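Local coordinates for UPF0249 protein EF_3048 (PDB 2I5I) that probably removes acetyl groups from acetylated carbohydrates, a magnesium-dependent step in the breakdown of oligosaccharides, at residues E104-E109 with L141-A146; E192-L197 with V236-S241; S116-K119 with R123-H126; Q196-V201 with K245-E250. All coordinates share one frame; numbering follows the deposited sequence.

Contact 1 of 4, residues E104-E109 with L141-A146; sequences EEVYNE and LGVALA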
loop_
_atom_site.group_PDB
_atom_site.type_symbol
_atom_site.label_atom_id
_atom_site.label_comp_id
_atom_site.label_asym_id
_atom_site.label_seq_id
_atom_site.Cartn_x
_atom_site.Cartn_y
_atom_site.Cartn_z
ATOM N N GLU A 104 -16.621 7.443 39.310
ATOM C CA GLU A 104 -17.401 8.004 38.226
ATOM C C GLU A 104 -16.478 8.703 37.218
ATOM O O GLU A 104 -16.710 8.582 36.015
ATOM C CB GLU A 104 -18.460 8.996 38.714
ATOM N N GLU A 105 -15.487 9.406 37.756
ATOM C CA GLU A 105 -14.492 10.046 36.896
ATOM C C GLU A 105 -13.678 8.978 36.163
ATOM O O GLU A 105 -13.388 9.174 34.988
ATOM C CB GLU A 105 -13.589 10.970 37.695
ATOM C CG GLU A 105 -14.325 12.174 38.259
ATOM C CD GLU A 105 -13.461 13.081 39.091
ATOM O OE1 GLU A 105 -12.239 12.855 39.190
ATOM O OE2 GLU A 105 -14.018 14.040 39.663
ATOM N N VAL A 106 -13.338 7.894 36.848
ATOM C CA VAL A 106 -12.592 6.805 36.213
ATOM C C VAL A 106 -13.416 6.237 35.062
ATOM O O VAL A 106 -12.942 5.980 33.958
ATOM C CB VAL A 106 -12.208 5.708 37.208
ATOM C CG1 VAL A 106 -11.404 4.597 36.520
ATOM C CG2 VAL A 106 -11.400 6.286 38.363
ATOM N N TYR A 107 -14.695 6.033 35.315
ATOM C CA TYR A 107 -15.598 5.581 34.261
ATOM C C TYR A 107 -15.570 6.494 33.029
ATOM O O TYR A 107 -15.378 6.064 31.952
ATOM C CB TYR A 107 -17.038 5.445 34.766
ATOM C CG TYR A 107 -18.024 4.876 33.767
ATOM C CD1 TYR A 107 -18.702 5.682 32.911
ATOM C CD2 TYR A 107 -18.289 3.538 33.722
ATOM C CE1 TYR A 107 -19.577 5.175 32.013
ATOM C CE2 TYR A 107 -19.170 3.026 32.856
ATOM C CZ TYR A 107 -19.812 3.838 31.987
ATOM O OH TYR A 107 -20.711 3.314 31.121
ATOM N N ASN A 108 -15.757 7.769 33.240
ATOM C CA ASN A 108 -15.824 8.741 32.157
ATOM C C ASN A 108 -14.507 8.800 31.388
ATOM O O ASN A 108 -14.475 8.846 30.162
ATOM C CB ASN A 108 -16.178 10.133 32.678
ATOM C CG ASN A 108 -17.578 10.159 33.276
ATOM O OD1 ASN A 108 -18.450 9.414 32.808
ATOM N ND2 ASN A 108 -17.803 10.987 34.287
ATOM N N GLU A 109 -13.424 8.824 32.160
ATOM C CA GLU A 109 -12.112 8.902 31.505
ATOM C C GLU A 109 -11.834 7.639 30.699
ATOM O O GLU A 109 -11.374 7.714 29.550
ATOM C CB GLU A 109 -11.015 9.153 32.543
ATOM C CG GLU A 109 -9.602 8.981 31.997
ATOM C CD GLU A 109 -9.238 9.956 30.901
ATOM O OE1 GLU A 109 -9.873 11.026 30.804
ATOM O OE2 GLU A 109 -8.268 9.673 30.150
ATOM N N LEU A 141 -12.000 -2.692 39.001
ATOM C CA LEU A 141 -12.487 -3.799 38.196
ATOM C C LEU A 141 -13.924 -3.643 37.733
ATOM O O LEU A 141 -14.297 -3.853 36.580
ATOM C CB LEU A 141 -12.441 -5.101 39.023
ATOM C CG LEU A 141 -12.817 -6.377 38.275
ATOM C CD1 LEU A 141 -12.079 -6.464 36.944
ATOM C CD2 LEU A 141 -12.524 -7.603 39.133
ATOM N N GLY A 142 -14.786 -3.300 38.693
ATOM C CA GLY A 142 -16.189 -3.066 38.410
ATOM C C GLY A 142 -16.396 -2.047 37.305
ATOM O O GLY A 142 -17.316 -2.189 36.512
ATOM N N VAL A 143 -15.542 -1.023 37.263
ATOM C CA VAL A 143 -15.665 0.026 36.267
ATOM C C VAL A 143 -15.224 -0.503 34.898
ATOM O O VAL A 143 -15.896 -0.145 33.927
ATOM C CB VAL A 143 -14.831 1.256 36.636
ATOM C CG1 VAL A 143 -14.795 2.254 35.482
ATOM C CG2 VAL A 143 -15.398 1.948 37.871
ATOM N N ALA A 144 -14.156 -1.297 34.912
ATOM C CA ALA A 144 -13.710 -1.948 33.687
ATOM C C ALA A 144 -14.793 -2.871 33.141
ATOM O O ALA A 144 -15.050 -2.879 31.938
ATOM C CB ALA A 144 -12.412 -2.711 33.883
ATOM N N LEU A 145 -15.427 -3.679 33.983
ATOM C CA LEU A 145 -16.438 -4.619 33.508
ATOM C C LEU A 145 -17.644 -3.898 32.949
ATOM O O LEU A 145 -18.252 -4.295 31.945
ATOM C CB LEU A 145 -16.883 -5.577 34.626
ATOM C CG LEU A 145 -15.789 -6.598 35.003
ATOM C CD1 LEU A 145 -15.963 -7.032 36.450
ATOM C CD2 LEU A 145 -15.787 -7.763 34.039
ATOM N N ALA A 146 -18.003 -2.769 33.579
ATOM C CA ALA A 146 -19.116 -1.978 33.076
ATOM C C ALA A 146 -18.819 -1.478 31.659
ATOM O O ALA A 146 -19.703 -1.502 30.807
ATOM C CB ALA A 146 -19.440 -0.820 34.004
#

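Contact 2 of 4, residues E192-L197 with V236-S241; sequences ETILQL and VEILTS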
loop_
_atom_site.group_PDB
_atom_site.type_symbol
_atom_site.label_atom_id
_atom_site.label_comp_id
_atom_site.label_asym_id
_atom_site.label_seq_id
_atom_site.Cartn_x
_atom_site.Cartn_y
_atom_site.Cartn_z
ATOM N N GLU A 192 13.709 -19.955 30.061
ATOM C CA GLU A 192 13.274 -20.944 31.043
ATOM C C GLU A 192 11.913 -20.574 31.614
ATOM O O GLU A 192 11.025 -21.428 31.707
ATOM C CB GLU A 192 14.320 -21.094 32.161
ATOM N N THR A 193 11.732 -19.312 31.978
ATOM C CA THR A 193 10.464 -18.830 32.504
ATOM C C THR A 193 9.351 -19.155 31.511
ATOM O O THR A 193 8.264 -19.578 31.893
ATOM C CB THR A 193 10.492 -17.328 32.798
ATOM O OG1 THR A 193 11.456 -17.013 33.804
ATOM C CG2 THR A 193 9.170 -16.880 33.419
ATOM N N ILE A 194 9.658 -18.946 30.231
ATOM C CA ILE A 194 8.672 -19.115 29.181
ATOM C C ILE A 194 8.275 -20.586 29.061
ATOM O O ILE A 194 7.097 -20.888 28.874
ATOM C CB ILE A 194 9.185 -18.627 27.812
ATOM C CG1 ILE A 194 9.288 -17.110 27.686
ATOM C CG2 ILE A 194 8.336 -19.226 26.692
ATOM C CD1 ILE A 194 7.961 -16.389 27.654
ATOM N N LEU A 195 9.256 -21.485 29.160
ATOM C CA LEU A 195 8.955 -22.909 29.053
ATOM C C LEU A 195 8.060 -23.313 30.231
ATOM O O LEU A 195 7.082 -24.024 30.043
ATOM C CB LEU A 195 10.217 -23.767 29.033
ATOM C CG LEU A 195 11.258 -23.435 27.957
ATOM C CD1 LEU A 195 12.466 -24.354 28.029
ATOM C CD2 LEU A 195 10.653 -23.521 26.566
ATOM N N GLN A 196 8.439 -22.812 31.391
ATOM C CA GLN A 196 7.712 -22.982 32.639
ATOM C C GLN A 196 6.252 -22.578 32.500
ATOM O O GLN A 196 5.325 -23.292 32.852
ATOM C CB GLN A 196 8.319 -22.128 33.747
ATOM C CG GLN A 196 9.400 -22.768 34.604
ATOM C CD GLN A 196 10.120 -21.687 35.410
ATOM O OE1 GLN A 196 9.468 -20.977 36.178
ATOM N NE2 GLN A 196 11.429 -21.557 35.218
ATOM N N LEU A 197 6.052 -21.371 31.965
ATOM C CA LEU A 197 4.679 -20.923 31.775
ATOM C C LEU A 197 3.967 -21.817 30.773
ATOM O O LEU A 197 2.770 -22.062 30.883
ATOM C CB LEU A 197 4.661 -19.471 31.307
ATOM C CG LEU A 197 5.138 -18.430 32.304
ATOM C CD1 LEU A 197 5.212 -17.055 31.649
ATOM C CD2 LEU A 197 4.236 -18.378 33.536
ATOM N N VAL A 236 12.307 -9.084 23.470
ATOM C CA VAL A 236 12.221 -9.274 22.025
ATOM C C VAL A 236 13.053 -10.484 21.622
ATOM O O VAL A 236 12.644 -11.335 20.829
ATOM C CB VAL A 236 12.719 -8.069 21.219
ATOM C CG1 VAL A 236 12.597 -8.393 19.730
ATOM C CG2 VAL A 236 11.938 -6.811 21.549
ATOM N N GLU A 237 14.237 -10.539 22.242
ATOM C CA GLU A 237 15.144 -11.603 21.814
ATOM C C GLU A 237 14.533 -12.956 22.111
ATOM O O GLU A 237 14.545 -13.883 21.312
ATOM C CB GLU A 237 16.494 -11.394 22.501
ATOM C CG GLU A 237 17.548 -12.399 22.115
ATOM C CD GLU A 237 18.867 -12.174 22.841
ATOM O OE1 GLU A 237 18.896 -11.645 23.972
ATOM O OE2 GLU A 237 19.889 -12.550 22.224
ATOM N N ILE A 238 13.985 -13.063 23.322
ATOM C CA ILE A 238 13.439 -14.367 23.724
ATOM C C ILE A 238 12.180 -14.682 22.946
ATOM O O ILE A 238 11.972 -15.794 22.473
ATOM C CB ILE A 238 13.160 -14.373 25.239
ATOM C CG1 ILE A 238 14.431 -14.396 26.079
ATOM C CG2 ILE A 238 12.224 -15.522 25.585
ATOM C CD1 ILE A 238 14.330 -13.771 27.434
ATOM N N LEU A 239 11.300 -13.693 22.773
ATOM C CA LEU A 239 10.054 -13.966 22.057
ATOM C C LEU A 239 10.233 -14.239 20.567
ATOM O O LEU A 239 9.317 -14.745 19.926
ATOM C CB LEU A 239 9.059 -12.808 22.237
ATOM C CG LEU A 239 8.660 -12.560 23.701
ATOM C CD1 LEU A 239 7.924 -11.245 23.860
ATOM C CD2 LEU A 239 7.818 -13.732 24.194
ATOM N N THR A 240 11.393 -13.934 19.989
ATOM C CA THR A 240 11.653 -14.225 18.588
ATOM C C THR A 240 12.597 -15.412 18.416
ATOM O O THR A 240 12.990 -15.737 17.286
ATOM C CB THR A 240 12.274 -13.001 17.875
ATOM O OG1 THR A 240 13.506 -12.701 18.533
ATOM C CG2 THR A 240 11.394 -11.780 17.998
ATOM N N SER A 241 12.961 -16.076 19.513
ATOM C CA SER A 241 13.876 -17.209 19.453
ATOM C C SER A 241 13.232 -18.471 18.905
ATOM O O SER A 241 12.050 -18.754 19.086
ATOM C CB SER A 241 14.491 -17.470 20.832
ATOM O OG SER A 241 13.577 -17.965 21.795
#

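Contact 3 of 4, residues S116-K119 with R123-H126; sequences SFMK and RPDH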
loop_
_atom_site.group_PDB
_atom_site.type_symbol
_atom_site.label_atom_id
_atom_site.label_comp_id
_atom_site.label_asym_id
_atom_site.label_seq_id
_atom_site.Cartn_x
_atom_site.Cartn_y
_atom_site.Cartn_z
ATOM N N SER A 116 -11.362 7.393 22.112
ATOM C CA SER A 116 -10.124 7.908 21.553
ATOM C C SER A 116 -9.427 6.817 20.729
ATOM O O SER A 116 -8.969 7.139 19.641
ATOM C CB SER A 116 -9.197 8.447 22.625
ATOM O OG SER A 116 -9.796 9.552 23.276
ATOM N N PHE A 117 -9.359 5.596 21.237
ATOM C CA PHE A 117 -8.830 4.495 20.445
ATOM C C PHE A 117 -9.519 4.454 19.085
ATOM O O PHE A 117 -8.856 4.269 18.055
ATOM C CB PHE A 117 -9.028 3.156 21.153
ATOM C CG PHE A 117 -8.453 1.919 20.494
ATOM C CD1 PHE A 117 -9.007 1.243 19.437
ATOM C CD2 PHE A 117 -7.247 1.424 20.985
ATOM C CE1 PHE A 117 -8.431 0.146 18.822
ATOM C CE2 PHE A 117 -6.647 0.323 20.407
ATOM C CZ PHE A 117 -7.226 -0.316 19.331
HETATM N N MSE A 118 -10.850 4.533 19.115
HETATM C CA MSE A 118 -11.592 4.282 17.873
HETATM C C MSE A 118 -11.422 5.418 16.868
HETATM O O MSE A 118 -11.852 5.292 15.722
HETATM C CB MSE A 118 -13.073 3.947 18.165
HETATM C CG MSE A 118 -13.158 2.541 18.761
HETATM SE SE MSE A 118 -14.803 1.884 19.177
HETATM C CE MSE A 118 -15.555 3.310 19.863
ATOM N N LYS A 119 -10.770 6.510 17.231
ATOM C CA LYS A 119 -10.371 7.546 16.268
ATOM C C LYS A 119 -9.343 6.990 15.278
ATOM O O LYS A 119 -9.134 7.565 14.204
ATOM C CB LYS A 119 -9.840 8.780 16.995
ATOM C CG LYS A 119 -10.939 9.547 17.730
ATOM C CD LYS A 119 -10.458 10.844 18.359
ATOM C CE LYS A 119 -11.336 11.188 19.556
ATOM N NZ LYS A 119 -10.876 12.420 20.252
ATOM N N ARG A 123 -11.958 -0.724 15.917
ATOM C CA ARG A 123 -12.486 -1.096 17.226
ATOM C C ARG A 123 -11.425 -1.853 17.994
ATOM O O ARG A 123 -10.819 -2.755 17.399
ATOM C CB ARG A 123 -13.718 -1.981 17.003
ATOM C CG ARG A 123 -14.579 -2.196 18.239
ATOM C CD ARG A 123 -15.939 -2.762 17.804
ATOM N NE ARG A 123 -16.827 -2.662 18.964
ATOM C CZ ARG A 123 -17.665 -1.661 19.178
ATOM N NH1 ARG A 123 -17.833 -0.614 18.385
ATOM N NH2 ARG A 123 -18.400 -1.732 20.284
ATOM N N PRO A 124 -11.174 -1.613 19.269
ATOM C CA PRO A 124 -10.247 -2.512 19.965
ATOM C C PRO A 124 -10.838 -3.915 19.985
ATOM O O PRO A 124 -12.064 -4.067 19.935
ATOM C CB PRO A 124 -10.188 -1.928 21.365
ATOM C CG PRO A 124 -11.364 -1.035 21.509
ATOM C CD PRO A 124 -11.752 -0.578 20.134
ATOM N N ASP A 125 -10.044 -4.979 20.047
ATOM C CA ASP A 125 -10.657 -6.308 20.147
ATOM C C ASP A 125 -10.801 -6.725 21.609
ATOM O O ASP A 125 -11.392 -7.774 21.934
ATOM C CB ASP A 125 -9.839 -7.295 19.314
ATOM C CG ASP A 125 -8.509 -7.713 19.890
ATOM O OD1 ASP A 125 -8.064 -7.037 20.836
ATOM O OD2 ASP A 125 -7.924 -8.714 19.399
ATOM N N HIS A 126 -10.245 -5.936 22.528
ATOM C CA HIS A 126 -10.324 -6.225 23.956
ATOM C C HIS A 126 -9.779 -5.064 24.775
ATOM O O HIS A 126 -9.290 -4.064 24.244
ATOM C CB HIS A 126 -9.596 -7.518 24.291
ATOM C CG HIS A 126 -8.122 -7.497 24.473
ATOM N ND1 HIS A 126 -7.251 -7.477 23.406
ATOM C CD2 HIS A 126 -7.342 -7.515 25.582
ATOM C CE1 HIS A 126 -6.009 -7.489 23.868
ATOM N NE2 HIS A 126 -6.015 -7.501 25.192
#

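Contact 4 of 4, residues Q196-V201 with K245-E250; sequences QLLDMV and KEAIEE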
loop_
_atom_site.group_PDB
_atom_site.type_symbol
_atom_site.label_atom_id
_atom_site.label_comp_id
_atom_site.label_asym_id
_atom_site.label_seq_id
_atom_site.Cartn_x
_atom_site.Cartn_y
_atom_site.Cartn_z
ATOM N N GLN A 196 8.439 -22.812 31.391
ATOM C CA GLN A 196 7.712 -22.982 32.639
ATOM C C GLN A 196 6.252 -22.578 32.500
ATOM O O GLN A 196 5.325 -23.292 32.852
ATOM C CB GLN A 196 8.319 -22.128 33.747
ATOM C CG GLN A 196 9.400 -22.768 34.604
ATOM C CD GLN A 196 10.120 -21.687 35.410
ATOM O OE1 GLN A 196 9.468 -20.977 36.178
ATOM N NE2 GLN A 196 11.429 -21.557 35.218
ATOM N N LEU A 197 6.052 -21.371 31.965
ATOM C CA LEU A 197 4.679 -20.923 31.775
ATOM C C LEU A 197 3.967 -21.817 30.773
ATOM O O LEU A 197 2.770 -22.062 30.883
ATOM C CB LEU A 197 4.661 -19.471 31.307
ATOM C CG LEU A 197 5.138 -18.430 32.304
ATOM C CD1 LEU A 197 5.212 -17.055 31.649
ATOM C CD2 LEU A 197 4.236 -18.378 33.536
ATOM N N LEU A 198 4.716 -22.305 29.782
ATOM C CA LEU A 198 4.048 -23.135 28.771
ATOM C C LEU A 198 3.615 -24.451 29.409
ATOM O O LEU A 198 2.522 -24.967 29.200
ATOM C CB LEU A 198 4.958 -23.357 27.563
ATOM C CG LEU A 198 5.300 -22.130 26.715
ATOM C CD1 LEU A 198 6.294 -22.496 25.618
ATOM C CD2 LEU A 198 4.036 -21.522 26.128
ATOM N N ASP A 199 4.493 -25.025 30.221
ATOM C CA ASP A 199 4.114 -26.272 30.879
ATOM C C ASP A 199 2.889 -26.049 31.759
ATOM O O ASP A 199 1.994 -26.892 31.837
ATOM C CB ASP A 199 5.285 -26.794 31.703
ATOM C CG ASP A 199 6.459 -27.250 30.863
ATOM O OD1 ASP A 199 6.216 -27.713 29.730
ATOM O OD2 ASP A 199 7.597 -27.137 31.363
HETATM N N MSE A 200 2.859 -24.895 32.420
HETATM C CA MSE A 200 1.704 -24.537 33.249
HETATM C C MSE A 200 0.468 -24.602 32.356
HETATM O O MSE A 200 -0.553 -25.183 32.722
HETATM C CB MSE A 200 1.838 -23.180 33.920
HETATM C CG MSE A 200 2.710 -23.126 35.171
HETATM SE SE MSE A 200 2.901 -21.434 35.798
HETATM C CE MSE A 200 3.445 -21.758 37.476
ATOM N N VAL A 201 0.557 -24.034 31.151
ATOM C CA VAL A 201 -0.652 -24.064 30.318
ATOM C C VAL A 201 -1.047 -25.491 29.986
ATOM O O VAL A 201 -2.210 -25.880 29.957
ATOM C CB VAL A 201 -0.475 -23.269 29.013
ATOM C CG1 VAL A 201 -1.629 -23.539 28.059
ATOM C CG2 VAL A 201 -0.371 -21.785 29.340
ATOM N N LYS A 245 9.547 -20.663 19.840
ATOM C CA LYS A 245 8.600 -21.143 18.838
ATOM C C LYS A 245 8.471 -22.662 18.886
ATOM O O LYS A 245 7.348 -23.171 18.884
ATOM C CB LYS A 245 9.015 -20.689 17.434
ATOM C CG LYS A 245 8.894 -19.174 17.291
ATOM C CD LYS A 245 9.397 -18.709 15.934
ATOM C CE LYS A 245 9.557 -17.195 15.908
ATOM N NZ LYS A 245 10.894 -16.773 15.399
ATOM N N GLU A 246 9.598 -23.366 18.944
ATOM C CA GLU A 246 9.550 -24.831 18.995
ATOM C C GLU A 246 8.804 -25.335 20.226
ATOM O O GLU A 246 8.048 -26.309 20.131
ATOM C CB GLU A 246 10.975 -25.408 18.938
ATOM C CG GLU A 246 11.475 -25.487 17.496
ATOM C CD GLU A 246 12.956 -25.748 17.348
ATOM O OE1 GLU A 246 13.614 -26.082 18.357
ATOM O OE2 GLU A 246 13.431 -25.614 16.192
ATOM N N ALA A 247 8.995 -24.691 21.370
ATOM C CA ALA A 247 8.372 -25.140 22.618
ATOM C C ALA A 247 6.854 -25.133 22.516
ATOM O O ALA A 247 6.160 -26.065 22.944
ATOM C CB ALA A 247 8.792 -24.286 23.795
ATOM N N ILE A 248 6.320 -24.054 21.941
ATOM C CA ILE A 248 4.854 -23.979 21.809
ATOM C C ILE A 248 4.384 -25.099 20.899
ATOM O O ILE A 248 3.398 -25.797 21.152
ATOM C CB ILE A 248 4.475 -22.572 21.320
ATOM C CG1 ILE A 248 4.537 -21.555 22.474
ATOM C CG2 ILE A 248 3.140 -22.525 20.602
ATOM C CD1 ILE A 248 4.992 -20.170 22.077
ATOM N N GLU A 249 5.161 -25.302 19.831
ATOM C CA GLU A 249 4.951 -26.396 18.898
ATOM C C GLU A 249 4.905 -27.755 19.602
ATOM O O GLU A 249 3.921 -28.486 19.475
ATOM C CB GLU A 249 6.045 -26.409 17.820
ATOM C CG GLU A 249 6.100 -25.187 16.933
ATOM C CD GLU A 249 6.590 -25.413 15.520
ATOM O OE1 GLU A 249 6.663 -26.572 15.057
ATOM O OE2 GLU A 249 6.904 -24.398 14.849
ATOM N N GLU A 250 5.953 -28.093 20.336
ATOM C CA GLU A 250 6.112 -29.372 21.014
ATOM C C GLU A 250 4.964 -29.654 21.979
ATOM O O GLU A 250 4.698 -30.801 22.342
ATOM C CB GLU A 250 7.442 -29.406 21.771
ATOM C CG GLU A 250 7.452 -30.065 23.135
#

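Contact 1 of 4, residues E104-E109 with L141-A146
Val143 pushes one methyl, CG1, into the backbone of the opposing helix at Tyr107, coming within 3.6 Å of Tyr107 CA and 3.8 Å of Tyr107 N. The CA-CB bond of Val143 points at the other helix, and CG1, opposite the backbone N (chi1 171°), is the branch that touches the tyrosine. Tyr107 itself leaves its helix along the flank of the interface. Its CB lies 4.0 Å from Val143 CG1, and the ring then runs on past the valine, meeting that methyl at a slant. Further along, the ring presents its edge to Ala146, whose CB sits near the ring plane and 4.0 Å from Tyr107 CE2. Two neighbouring helices of the α/β fold, 103-117 and 138-151, are joined in this way. Over these segments their axes run in broadly the same direction, crossing at -36° with a closest approach of 9.8 Å. On the more buried side Val106 adds a looser touch, its CG1 lying 4.3 Å from Val143 CG1. Leu140 and Leu67 also pack on Val106, Trp110 lies against Val143, and the tyrosine side chain continues onto Leu147 and Lys150 of helix 138-151.

Contact 2 of 4, residues E192-L197 with V236-S241
Ile194 and Ile238 meet through different branches: CG1 of Ile194 comes to 3.9 Å from CG2 of Ile238, and the two side chains pass at an angle. Both residues have their CA-CB bonds directed across the interface. In Ile238, chi1 of -71° places CG1 opposite the carbonyl carbon and the touching methyl, CG2, opposite the backbone N. Beyond this pair, the CD1 end of Ile194 lies 4.4 Å from Leu239 CD2, a more distant approach in which the leucine, leaving its helix along the flank, reaches over with its far end.

Further out, Val244 packs on both isoleucines, Phe184 lies against Ile194, and Ile189 against Ile238. Leu239 rests on Cys213 of strand 208-213, which ties this patch to the sheet. Just past the packing residues the chain turns, and Ile238 O is gripped twice by Ser241: its backbone N donates at 3.1 Å and its OG at 2.8 Å. The hydroxyl meets a lone pair of the oxygen in the carbonyl plane, at a C=O...OG angle of 135°. Ser241 OG also takes a weak bond from Val244 N. Ser241 is thus the N-cap of helix 242-250 and also bonds back to the end of helix 231-239, in a tight turn between successive helices packed against helix 191-203 beside the parallel sheet of an α/β fold.

Contact 3 of 4, residues S116-K119 with R123-H126
Phe117 and Met118 reach the chain that follows by different torsions: the Phe117 ring swings opposite its backbone N (chi1 -176°), whereas Met118, a selenomethionine, turns CG opposite its own carbonyl carbon (chi1 -73°). The two groups close the α-to-β connection of this α/β fold, where helix 103-117 gives way to strand 127-129. Pro124 touches both. Its CB lies over one face of the Phe117 ring in a CH-pi contact, 3.9 Å from the ring centroid and 17° off the ring normal. The fit is close at the rim as well, with Pro124 CD 3.4 Å from Phe117 CD1 and Pro124 N 3.3 Å from Phe117 CE1. Met118 CG touches Pro124 CD at 3.7 Å, its chain running roughly perpendicular to the proline, while its SE lies 4.0 Å from Arg123 NH1 as the two long side chains run side by side. The guanidinium has its main partner elsewhere, in a salt bridge from NH1 to Glu259 of the second subunit. Around Phe117, Ile61, Val63 and Phe45 complete a buried setting. Next along the chain, His126 ND1 donates a hydrogen bond of 2.7 Å to Asp125 OD1, meeting it on the syn side but well out of the carboxylate plane.

Contact 4 of 4, residues Q196-V201 with K245-E250
Helices 191-203 and 242-250 belong to the layer of helices beside the parallel sheet in this α/β fold, and they are joined here by a small, buried, apolar contact. Leu198 carries all of it from its side. Its CA-CB bond points at the other helix, and CG, turned opposite the carbonyl carbon (chi1 -66°), extends the branch so that both methyls arrive together at the partner. CD1 comes to 3.6 Å from Ala247 CB and to 3.7 Å from Ile248 CG1. CD2 makes a second approach to the same atom, 3.7 Å from Ile248 CG1, so the leucine fork straddles that methylene. The Leu198 and Ile248 side chains stand at about a right angle to each other, and CG1 is the isoleucine atom that is met. Ala247 reaches with a single methyl, and where the CA atoms of the two segments come nearest, at Leu198 and Ile248, they are 7.1 Å apart.

Beside the contact, Ile253 packs on Leu198, and Arg251 does so too. Arg251 also has polar ties to both helices: its NE forms a salt bridge with Asp199 OD1, and its NH1 donates to Ala247 O. Between the two segments themselves the contact rests on close methyl and methylene packing alone. Its hold is therefore one of shape and burial, with little directional preference, while Arg251, just past the end of helix 242-250, adds directional bonds to both helices.

Contacts 2 and 4 form one neighbourhood, their centres about 9 Å apart: both start from helix 191-203, which meets the end of helix 231-239 in one and helix 242-250 in the other. They touch where Leu195 packs on Ala247. Contacts 1 and 3 lie across the chain's centre from them and share helix 103-117, contact 3 nested within the loop that contact 1 closes. Contact 1 is partly buried, whereas the other three are buried. Aromatic rings enter only contacts 1 and 3, aliphatic groups alone making contacts 2 and 4. Contact 3, at a subunit boundary, also brings in the Arg123 guanidinium, salt-bridged to Glu259 of the second subunit, whereas no other chain of the assembly touches contact 4.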